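Local coordinates for glycoside hydrolase, GH17 family (Formosa sp. Hel1_33_131, PDB 6FCG), which probably cleaves internal beta-1,3-glucosidic bonds of laminarin, the storage glucan of microalgae, as an endo-acting laminarinase, at residues Y381-W384 and D385-D388; W122-C125 and K126-T130; Y178-Q181 and P182-L186; G199-S202 and K203-I207. All coordinates share one frame; numbering follows the deposited sequence.

Contact 1: Y381-W384 and D385-D388; sequences YVLW and DLVD
The short helix 384-388, which comes after helix 326-342 in the chain, starts here, and the contact is its first turn. Two backbone bonds of the i to i+4 kind build it. Val-387 N donates to Leu-383 O over 3.2 Å, and Asp-388 N donates to Trp-384 O over 3.1 Å with an N-H...O angle of 165°. On one side of the turn Leu-383 and Leu-386 cross at a slant. Their methyls touch, CD2 of Leu-383 to CD1 of Leu-386 at 4.0 Å. Leu-383 also packs on Phe-373. Val-387 leans CG2 back over Leu-383 O, because this methyl is anti to its own carbonyl carbon. The Trp-384 side chain leaves the backbone away from 385-388, and its indole meets Tyr-381. Tyr-381 CD1 lies 3.4 Å above the plane of the Trp-384 indole, offset toward the rim, while the indole's CZ3 sits at the edge of the tyrosine ring. Trp-384 NE1 bonds to Thr-405 OG1. Asp-388 OD1 forms a salt bridge with Lys-404, whose side chain also touches Trp-384. With CG anti to its carbonyl carbon (chi1 -66°), Asp-388 folds back along the turn, and its CG comes 3.5 Å from Trp-384 O.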
loop_
_atom_site.group_PDB
_atom_site.type_symbol
_atom_site.label_atom_id
_atom_site.label_comp_id
_atom_site.label_asym_id
_atom_site.label_seq_id
_atom_site.Cartn_x
_atom_site.Cartn_y
_atom_site.Cartn_z
ATOM N N TYR A 381 -15.426 23.082 21.342
ATOM C CA TYR A 381 -16.656 22.452 21.816
ATOM C C TYR A 381 -16.752 22.280 23.325
ATOM O O TYR A 381 -17.788 22.593 23.937
ATOM C CB TYR A 381 -16.881 21.095 21.136
ATOM C CG TYR A 381 -18.166 20.442 21.598
ATOM C CD1 TYR A 381 -19.408 20.958 21.211
ATOM C CD2 TYR A 381 -18.146 19.348 22.469
ATOM C CE1 TYR A 381 -20.588 20.386 21.656
ATOM C CE2 TYR A 381 -19.315 18.765 22.923
ATOM C CZ TYR A 381 -20.535 19.285 22.513
ATOM O OH TYR A 381 -21.701 18.687 22.934
ATOM N N VAL A 382 -15.669 21.779 23.914
ATOM C CA VAL A 382 -15.572 21.587 25.364
ATOM C C VAL A 382 -16.046 22.777 26.214
ATOM O O VAL A 382 -16.614 22.551 27.284
ATOM C CB VAL A 382 -14.138 21.147 25.763
ATOM C CG1 VAL A 382 -13.097 22.215 25.458
ATOM C CG2 VAL A 382 -14.059 20.712 27.217
ATOM N N LEU A 383 -15.808 24.011 25.745
ATOM C CA LEU A 383 -16.180 25.244 26.475
ATOM C C LEU A 383 -17.347 26.062 25.903
ATOM O O LEU A 383 -17.604 27.164 26.382
ATOM C CB LEU A 383 -14.963 26.191 26.575
ATOM C CG LEU A 383 -13.697 25.700 27.269
ATOM C CD1 LEU A 383 -12.683 26.828 27.389
ATOM C CD2 LEU A 383 -14.021 25.116 28.636
ATOM N N TRP A 384 -18.023 25.575 24.867
ATOM C CA TRP A 384 -19.163 26.314 24.269
ATOM C C TRP A 384 -20.190 26.684 25.304
ATOM O O TRP A 384 -20.731 27.768 25.278
ATOM C CB TRP A 384 -19.879 25.460 23.228
ATOM C CG TRP A 384 -19.185 25.280 21.918
ATOM C CD1 TRP A 384 -17.921 25.692 21.571
ATOM C CD2 TRP A 384 -19.720 24.622 20.790
ATOM N NE1 TRP A 384 -17.657 25.323 20.287
ATOM C CE2 TRP A 384 -18.749 24.658 19.789
ATOM C CE3 TRP A 384 -20.941 23.991 20.530
ATOM C CZ2 TRP A 384 -18.954 24.074 18.535
ATOM C CZ3 TRP A 384 -21.154 23.437 19.291
ATOM C CH2 TRP A 384 -20.161 23.476 18.304
ATOM N N ASP A 385 -20.444 25.776 26.223
ATOM C CA ASP A 385 -21.443 25.995 27.241
ATOM C C ASP A 385 -21.094 27.234 28.076
ATOM O O ASP A 385 -21.954 28.067 28.342
ATOM C CB ASP A 385 -21.555 24.737 28.105
ATOM C CG ASP A 385 -22.879 24.627 28.816
ATOM O OD1 ASP A 385 -23.480 25.670 29.174
ATOM O OD2 ASP A 385 -23.298 23.472 29.053
ATOM N N LEU A 386 -19.831 27.360 28.464
ATOM C CA LEU A 386 -19.366 28.536 29.197
ATOM C C LEU A 386 -19.437 29.832 28.418
ATOM O O LEU A 386 -19.691 30.876 29.012
ATOM C CB LEU A 386 -17.929 28.367 29.669
ATOM C CG LEU A 386 -17.650 27.238 30.667
ATOM C CD1 LEU A 386 -16.208 27.299 31.185
ATOM C CD2 LEU A 386 -18.616 27.239 31.849
ATOM N N VAL A 387 -19.194 29.797 27.116
ATOM C CA VAL A 387 -19.368 31.006 26.310
ATOM C C VAL A 387 -20.824 31.492 26.399
ATOM O O VAL A 387 -21.073 32.680 26.594
ATOM C CB VAL A 387 -18.958 30.811 24.831
ATOM C CG1 VAL A 387 -19.289 32.037 23.975
ATOM C CG2 VAL A 387 -17.472 30.515 24.752
ATOM N N ASP A 388 -21.771 30.562 26.266
ATOM C CA ASP A 388 -23.214 30.873 26.328
ATOM C C ASP A 388 -23.637 31.465 27.671
ATOM O O ASP A 388 -24.470 32.354 27.709
ATOM C CB ASP A 388 -24.077 29.624 26.019
ATOM C CG ASP A 388 -23.919 29.119 24.583
ATOM O OD1 ASP A 388 -23.331 29.852 23.745
ATOM O OD2 ASP A 388 -24.359 27.982 24.317
#

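Contact 2: W122-C125 and K126-T130; sequences WIDC and KNAWT
Asp-124 OD1 is gripped by two indole N-H groups from opposite faces of the carboxylate. Trp-122 NE1 donates to Asp-124 OD1 over 2.7 Å, with the oxygen in the plane of its ring. Trp-129 NE1 donates to Asp-124 OD1 over 2.9 Å, with the oxygen tilted 24° from the Trp-129 ring plane. Asp-124 CG is anti to its carbonyl carbon (chi1 -77°), which brings the carboxylate to the indoles. The two tryptophan side chains cross at about a right angle, with Trp-122 CZ2 4.3 Å from Trp-129 CZ2. Asp-124 OD2 lies at the edge of the Trp-129 ring, 3.3 Å from Trp-129 CD1. A water donates to Asp-124 OD2 and, weakly, to Ala-128 O. Two type II beta turns, 125-128 and 127-130, shape the backbone here. The first is closed by Ala-128 N to Cys-125 O at 3.3 Å. It brings Ala-128 CB to 3.8 Å from Asp-124 CB. The loop follows strand 116-121, at the strand ends where TIM-barrel hydrolases generally carry their active site. His-430 of the second subunit stacks on Trp-129, and Asn-429 of that subunit packs on Trp-122. Without the carboxylate, as with an alanine here, both indole N-H groups would probably lose their shared acceptor. One carboxylate oxygen thus ties two indoles together, and probably helps hold them where the second subunit packs.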
loop_
_atom_site.group_PDB
_atom_site.type_symbol
_atom_site.label_atom_id
_atom_site.label_comp_id
_atom_site.label_asym_id
_atom_site.label_seq_id
_atom_site.Cartn_x
_atom_site.Cartn_y
_atom_site.Cartn_z
ATOM N N TRP A 122 13.571 22.828 33.964
ATOM C CA TRP A 122 13.888 21.830 32.957
ATOM C C TRP A 122 15.251 21.188 33.233
ATOM O O TRP A 122 16.235 21.887 33.485
ATOM C CB TRP A 122 13.883 22.422 31.561
ATOM C CG TRP A 122 13.962 21.354 30.516
ATOM C CD1 TRP A 122 15.097 20.731 30.059
ATOM C CD2 TRP A 122 12.874 20.754 29.827
ATOM N NE1 TRP A 122 14.764 19.779 29.130
ATOM C CE2 TRP A 122 13.410 19.778 28.960
ATOM C CE3 TRP A 122 11.505 20.944 29.848
ATOM C CZ2 TRP A 122 12.612 19.001 28.121
ATOM C CZ3 TRP A 122 10.707 20.165 29.014
ATOM C CH2 TRP A 122 11.259 19.213 28.156
ATOM N N ILE A 123 15.287 19.858 33.130
ATOM C CA ILE A 123 16.479 19.062 33.350
ATOM C C ILE A 123 16.887 18.346 32.067
ATOM O O ILE A 123 16.071 17.669 31.426
ATOM C CB ILE A 123 16.187 18.025 34.440
ATOM C CG1 ILE A 123 15.891 18.731 35.763
ATOM C CG2 ILE A 123 17.332 17.050 34.602
ATOM C CD1 ILE A 123 17.050 19.498 36.392
ATOM N N ASP A 124 18.164 18.470 31.729
ATOM C CA ASP A 124 18.765 17.827 30.559
ATOM C C ASP A 124 19.889 16.885 30.949
ATOM O O ASP A 124 20.552 17.088 31.961
ATOM C CB ASP A 124 19.375 18.892 29.666
ATOM C CG ASP A 124 18.346 19.652 28.845
ATOM O OD1 ASP A 124 17.300 19.078 28.477
ATOM O OD2 ASP A 124 18.629 20.833 28.510
ATOM N N CYS A 125 20.108 15.890 30.110
ATOM C CA CYS A 125 21.303 15.077 30.112
ATOM C C CYS A 125 22.410 15.796 29.377
ATOM O O CYS A 125 22.173 16.794 28.701
ATOM C CB CYS A 125 21.033 13.747 29.406
ATOM S SG CYS A 125 20.962 13.775 27.575
ATOM N N LYS A 126 23.627 15.282 29.512
ATOM C CA LYS A 126 24.795 15.887 28.875
ATOM C C LYS A 126 24.661 15.968 27.344
ATOM O O LYS A 126 24.318 14.987 26.697
ATOM C CB LYS A 126 26.057 15.122 29.222
ATOM C CG LYS A 126 27.336 15.803 28.738
ATOM C CD LYS A 126 28.536 14.961 29.119
ATOM C CE LYS A 126 29.834 15.711 28.888
ATOM N NZ LYS A 126 30.901 14.710 28.567
ATOM N N ASN A 127 24.949 17.161 26.807
ATOM C CA ASN A 127 24.889 17.464 25.368
ATOM C C ASN A 127 23.519 17.485 24.728
ATOM O O ASN A 127 23.398 17.701 23.533
ATOM C CB ASN A 127 25.845 16.580 24.526
ATOM C CG ASN A 127 27.322 16.767 24.862
ATOM O OD1 ASN A 127 28.129 15.866 24.627
ATOM N ND2 ASN A 127 27.699 17.944 25.325
ATOM N N ALA A 128 22.468 17.377 25.510
ATOM C CA ALA A 128 21.132 17.631 24.984
ATOM C C ALA A 128 21.049 18.958 24.211
ATOM O O ALA A 128 21.634 19.955 24.593
ATOM C CB ALA A 128 20.131 17.653 26.116
ATOM N N TRP A 129 20.331 18.916 23.099
ATOM C CA TRP A 129 20.102 20.071 22.229
ATOM C C TRP A 129 21.384 20.638 21.595
ATOM O O TRP A 129 21.362 21.779 21.161
ATOM C CB TRP A 129 19.316 21.178 22.950
ATOM C CG TRP A 129 18.254 20.652 23.864
ATOM C CD1 TRP A 129 18.224 20.758 25.230
ATOM C CD2 TRP A 129 17.127 19.859 23.499
ATOM N NE1 TRP A 129 17.129 20.101 25.725
ATOM C CE2 TRP A 129 16.431 19.548 24.678
ATOM C CE3 TRP A 129 16.628 19.383 22.278
ATOM C CZ2 TRP A 129 15.256 18.783 24.674
ATOM C CZ3 TRP A 129 15.443 18.617 22.275
ATOM C CH2 TRP A 129 14.783 18.327 23.469
ATOM N N THR A 130 22.456 19.841 21.499
ATOM C CA THR A 130 23.669 20.227 20.779
ATOM C C THR A 130 23.905 19.236 19.663
ATOM O O THR A 130 23.119 18.341 19.458
ATOM C CB THR A 130 24.896 20.205 21.684
ATOM O OG1 THR A 130 25.243 18.838 21.950
ATOM C CG2 THR A 130 24.627 20.922 23.001
HETATM O O HOH W 1 21.397 21.084 27.892
#

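Contact 3: Y178-Q181 and P182-L186; sequences YFVQ and PAVIL
Val-180 sets its methyls across the side chain of Val-184, the two meeting at about a right angle. CG2 of Val-180 does most of the touching. Val-184 has a chi1 of -9°, so the exact positions of its own methyls are doubtful. The same Val-180 CG2 meets Ile-185 CD1 at 3.7 Å, again with the side chains crossing at about a right angle. This CG2 lies between the backbone N and the carbonyl carbon of Val-180 (chi1 to CG1 is -64°), which turns it to the helix. Gln-181 holds the N-cap position of helix 182-197. Its side chain runs alongside the ring of Pro-182, pointing the same way, with Gln-181 CB 3.5 Å from Pro-182 CD. Val-184 N donates to Gln-181 O over 3.1 Å. Were Val-184 cut back to an alanine, a gap would probably open beside Val-180, and Val-180 CG2 would keep Ile-185 as its main apolar mate here. Pro-182 lacks an N-H and begins the helix, while Leu-186 N bonds to Pro-182 O in the first full turn. The helix follows strand 161-168 and leads to strand 206-212, as the helical part of a beta-alpha-beta crossover in the barrel. Ile-123 covers Val-184 and Ile-185, and helix 226-234 packs on Ala-183, Ile-185 and Leu-186.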
loop_
_atom_site.group_PDB
_atom_site.type_symbol
_atom_site.label_atom_id
_atom_site.label_comp_id
_atom_site.label_asym_id
_atom_site.label_seq_id
_atom_site.Cartn_x
_atom_site.Cartn_y
_atom_site.Cartn_z
ATOM N N TYR A 178 16.914 14.012 25.582
ATOM C CA TYR A 178 17.412 14.640 26.823
ATOM C C TYR A 178 17.336 13.867 28.133
ATOM O O TYR A 178 17.753 14.401 29.164
ATOM C CB TYR A 178 16.677 15.978 27.037
ATOM C CG TYR A 178 15.183 15.833 27.356
ATOM C CD1 TYR A 178 14.231 15.601 26.343
ATOM C CD2 TYR A 178 14.725 15.941 28.664
ATOM C CE1 TYR A 178 12.877 15.472 26.652
ATOM C CE2 TYR A 178 13.377 15.817 28.964
ATOM C CZ TYR A 178 12.460 15.585 27.971
ATOM O OH TYR A 178 11.146 15.475 28.316
ATOM N N PHE A 179 16.850 12.631 28.123
ATOM C CA PHE A 179 16.516 11.994 29.384
ATOM C C PHE A 179 17.729 11.756 30.267
ATOM O O PHE A 179 18.846 11.608 29.792
ATOM C CB PHE A 179 15.680 10.724 29.193
ATOM C CG PHE A 179 16.468 9.487 28.830
ATOM C CD1 PHE A 179 16.979 8.659 29.829
ATOM C CD2 PHE A 179 16.575 9.070 27.507
ATOM C CE1 PHE A 179 17.672 7.495 29.502
ATOM C CE2 PHE A 179 17.248 7.900 27.180
ATOM C CZ PHE A 179 17.806 7.116 28.175
ATOM N N VAL A 180 17.470 11.705 31.557
ATOM C CA VAL A 180 18.484 11.485 32.567
ATOM C C VAL A 180 18.079 10.290 33.457
ATOM O O VAL A 180 16.927 9.795 33.422
ATOM C CB VAL A 180 18.718 12.783 33.413
ATOM C CG1 VAL A 180 19.261 13.856 32.516
ATOM C CG2 VAL A 180 17.446 13.237 34.159
ATOM N N GLN A 181 19.036 9.856 34.269
ATOM C CA GLN A 181 18.782 8.822 35.252
ATOM C C GLN A 181 18.095 9.436 36.484
ATOM O O GLN A 181 18.229 10.629 36.741
ATOM C CB GLN A 181 20.095 8.136 35.650
ATOM C CG GLN A 181 20.825 7.513 34.484
ATOM C CD GLN A 181 19.986 6.457 33.831
ATOM O OE1 GLN A 181 19.527 6.704 32.766
ATOM N NE2 GLN A 181 19.693 5.307 34.504
ATOM N N PRO A 182 17.369 8.624 37.260
ATOM C CA PRO A 182 16.718 9.164 38.437
ATOM C C PRO A 182 17.676 9.776 39.466
ATOM O O PRO A 182 17.260 10.645 40.200
ATOM C CB PRO A 182 15.951 7.971 39.004
ATOM C CG PRO A 182 16.526 6.762 38.353
ATOM C CD PRO A 182 17.000 7.221 37.019
ATOM N N ALA A 183 18.937 9.340 39.499
ATOM C CA ALA A 183 19.937 9.945 40.380
ATOM C C ALA A 183 20.048 11.452 40.186
ATOM O O ALA A 183 20.255 12.195 41.171
ATOM C CB ALA A 183 21.309 9.300 40.195
ATOM N N VAL A 184 19.944 11.901 38.946
ATOM C CA VAL A 184 20.043 13.347 38.674
ATOM C C VAL A 184 18.764 14.116 39.151
ATOM O O VAL A 184 18.885 15.159 39.767
ATOM C CB VAL A 184 20.700 13.756 37.297
ATOM C CG1 VAL A 184 21.340 12.587 36.548
ATOM C CG2 VAL A 184 19.664 14.436 36.458
ATOM N N ILE A 185 17.576 13.564 38.992
ATOM C CA ILE A 185 16.407 14.211 39.591
ATOM C C ILE A 185 16.494 14.248 41.135
ATOM O O ILE A 185 16.223 15.287 41.736
ATOM C CB ILE A 185 15.098 13.550 39.168
ATOM C CG1 ILE A 185 15.006 13.433 37.648
ATOM C CG2 ILE A 185 13.905 14.302 39.753
ATOM C CD1 ILE A 185 15.270 14.690 36.844
ATOM N N LEU A 186 16.892 13.125 41.745
ATOM C CA LEU A 186 17.095 13.008 43.181
ATOM C C LEU A 186 18.059 14.053 43.715
ATOM O O LEU A 186 17.800 14.704 44.723
ATOM C CB LEU A 186 17.632 11.620 43.515
ATOM C CG LEU A 186 17.980 11.301 44.989
ATOM C CD1 LEU A 186 16.746 11.352 45.874
ATOM C CD2 LEU A 186 18.639 9.933 45.078
#

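Contact 4: G199-S202 and K203-I207; sequences GDLS and KDLWI
Lys-203 takes the second position of a type I beta turn that spans Ser-202 to Leu-205, and its chain runs out extended. Asp-204 comes next, and its backbone N donates to Ser-202 OG over 2.9 Å, with an N-H...O angle of 143°. A side-chain oxygen bonded to the N-H two residues on makes this an ST turn, nested in the beta turn. Ser-202 OG is anti to its backbone N (chi1 154°), which swings it forward over the turn to within 3.6 Å of Asp-204 CB. The turn belongs to the connection from helix 182-197 to barrel strand 206-212. Just after that helix, Gly-199 leaves the helical backbone in a Schellman motif. At its phi of 93° a CB would jam against the carbonyl O of the residue before, which calls for glycine. Leu-205 N closes the turn with a weak bond to Ser-202 O, 3.3 Å long. Leu-205 then points its CD2 at Leu-201 CD1, 3.7 Å away, the two leucines packing at a slant. Leu-201 also rests on Ala-154 and Gln-155 of helix 143-156. At Trp-206 the strand begins, pairing by its backbone with Lys-162 and Ile-164. Ile-207 lies on Leu-192 and Gln-193 of helix 182-197, and its N donates to Asp-236 OD2.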
loop_
_atom_site.group_PDB
_atom_site.type_symbol
_atom_site.label_atom_id
_atom_site.label_comp_id
_atom_site.label_asym_id
_atom_site.label_seq_id
_atom_site.Cartn_x
_atom_site.Cartn_y
_atom_site.Cartn_z
ATOM N N GLY A 199 16.073 27.245 55.466
ATOM C CA GLY A 199 15.280 28.476 55.542
ATOM C C GLY A 199 15.326 29.412 54.337
ATOM O O GLY A 199 14.658 30.448 54.366
ATOM N N ASP A 200 16.047 29.044 53.273
ATOM C CA ASP A 200 16.084 29.849 52.038
ATOM C C ASP A 200 14.794 29.741 51.190
ATOM O O ASP A 200 14.569 30.550 50.290
ATOM C CB ASP A 200 17.295 29.481 51.160
ATOM C CG ASP A 200 18.638 29.924 51.754
ATOM O OD1 ASP A 200 18.667 30.702 52.737
ATOM O OD2 ASP A 200 19.685 29.495 51.209
ATOM N N LEU A 201 13.989 28.718 51.450
ATOM C CA LEU A 201 12.682 28.550 50.807
ATOM C C LEU A 201 11.693 28.203 51.883
ATOM O O LEU A 201 12.071 27.605 52.893
ATOM C CB LEU A 201 12.698 27.397 49.769
ATOM C CG LEU A 201 13.483 27.607 48.476
ATOM C CD1 LEU A 201 13.598 26.315 47.702
ATOM C CD2 LEU A 201 12.860 28.702 47.618
ATOM N N SER A 202 10.439 28.578 51.665
ATOM C CA SER A 202 9.377 28.282 52.596
ATOM C C SER A 202 9.290 26.787 52.860
ATOM O O SER A 202 9.439 25.978 51.982
ATOM C CB SER A 202 8.038 28.782 52.054
ATOM O OG SER A 202 6.973 28.023 52.590
ATOM N N LYS A 203 9.004 26.420 54.094
ATOM C CA LYS A 203 8.807 25.007 54.438
ATOM C C LYS A 203 7.555 24.398 53.825
ATOM O O LYS A 203 7.456 23.166 53.746
ATOM C CB LYS A 203 8.873 24.801 55.945
ATOM C CG LYS A 203 10.313 24.698 56.392
ATOM C CD LYS A 203 10.427 24.632 57.890
ATOM C CE LYS A 203 11.883 24.591 58.364
ATOM N NZ LYS A 203 11.833 24.540 59.848
ATOM N N ASP A 204 6.612 25.249 53.410
ATOM C CA ASP A 204 5.383 24.801 52.743
ATOM C C ASP A 204 5.439 24.662 51.205
ATOM O O ASP A 204 4.453 24.233 50.587
ATOM C CB ASP A 204 4.251 25.751 53.104
ATOM C CG ASP A 204 3.872 25.688 54.580
ATOM O OD1 ASP A 204 3.700 24.570 55.113
ATOM O OD2 ASP A 204 3.700 26.769 55.192
ATOM N N LEU A 205 6.577 25.028 50.617
ATOM C CA LEU A 205 6.831 24.871 49.192
ATOM C C LEU A 205 7.034 23.412 48.887
ATOM O O LEU A 205 7.856 22.759 49.523
ATOM C CB LEU A 205 8.091 25.643 48.776
ATOM C CG LEU A 205 8.483 25.601 47.309
ATOM C CD1 LEU A 205 7.558 26.454 46.475
ATOM C CD2 LEU A 205 9.904 26.060 47.122
ATOM N N TRP A 206 6.262 22.886 47.957
ATOM C CA TRP A 206 6.312 21.469 47.656
ATOM C C TRP A 206 7.238 21.204 46.477
ATOM O O TRP A 206 7.251 21.964 45.514
ATOM C CB TRP A 206 4.885 20.918 47.437
ATOM C CG TRP A 206 4.257 20.373 48.693
ATOM C CD1 TRP A 206 4.655 20.610 49.971
ATOM C CD2 TRP A 206 3.112 19.515 48.786
ATOM N NE1 TRP A 206 3.838 19.956 50.854
ATOM C CE2 TRP A 206 2.871 19.292 50.159
ATOM C CE3 TRP A 206 2.264 18.930 47.851
ATOM C CZ2 TRP A 206 1.842 18.493 50.618
ATOM C CZ3 TRP A 206 1.219 18.138 48.301
ATOM C CH2 TRP A 206 1.019 17.926 49.679
ATOM N N ILE A 207 7.993 20.107 46.560
ATOM C CA ILE A 207 8.927 19.724 45.515
ATOM C C ILE A 207 8.473 18.425 44.898
ATOM O O ILE A 207 8.041 17.515 45.594
ATOM C CB ILE A 207 10.334 19.550 46.072
ATOM C CG1 ILE A 207 10.725 20.743 46.956
ATOM C CG2 ILE A 207 11.336 19.383 44.930
ATOM C CD1 ILE A 207 10.749 22.093 46.249
#

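How the contacts relate
Along the chain the order is contact 2, contact 3, contact 4 and then contact 1. Contacts 2 and 3 are neighbours, with centres 11 Å apart. They touch where Cys-125 N probably bonds to Tyr-178 O and the Trp-122 ring meets Tyr-178, joining the loops after strands 116-121 and 161-168. Contacts 3 and 4 sit near the two ends of helix 182-197, about 22 Å between centres, and contact 4 runs into strand 206-212 of the same parallel barrel sheet. Contacts 2, 3 and 4 thus mark successive connections of one TIM barrel. Contact 1 lies across the chain's centre from contacts 2 and 3, about 40 Å from each between centres.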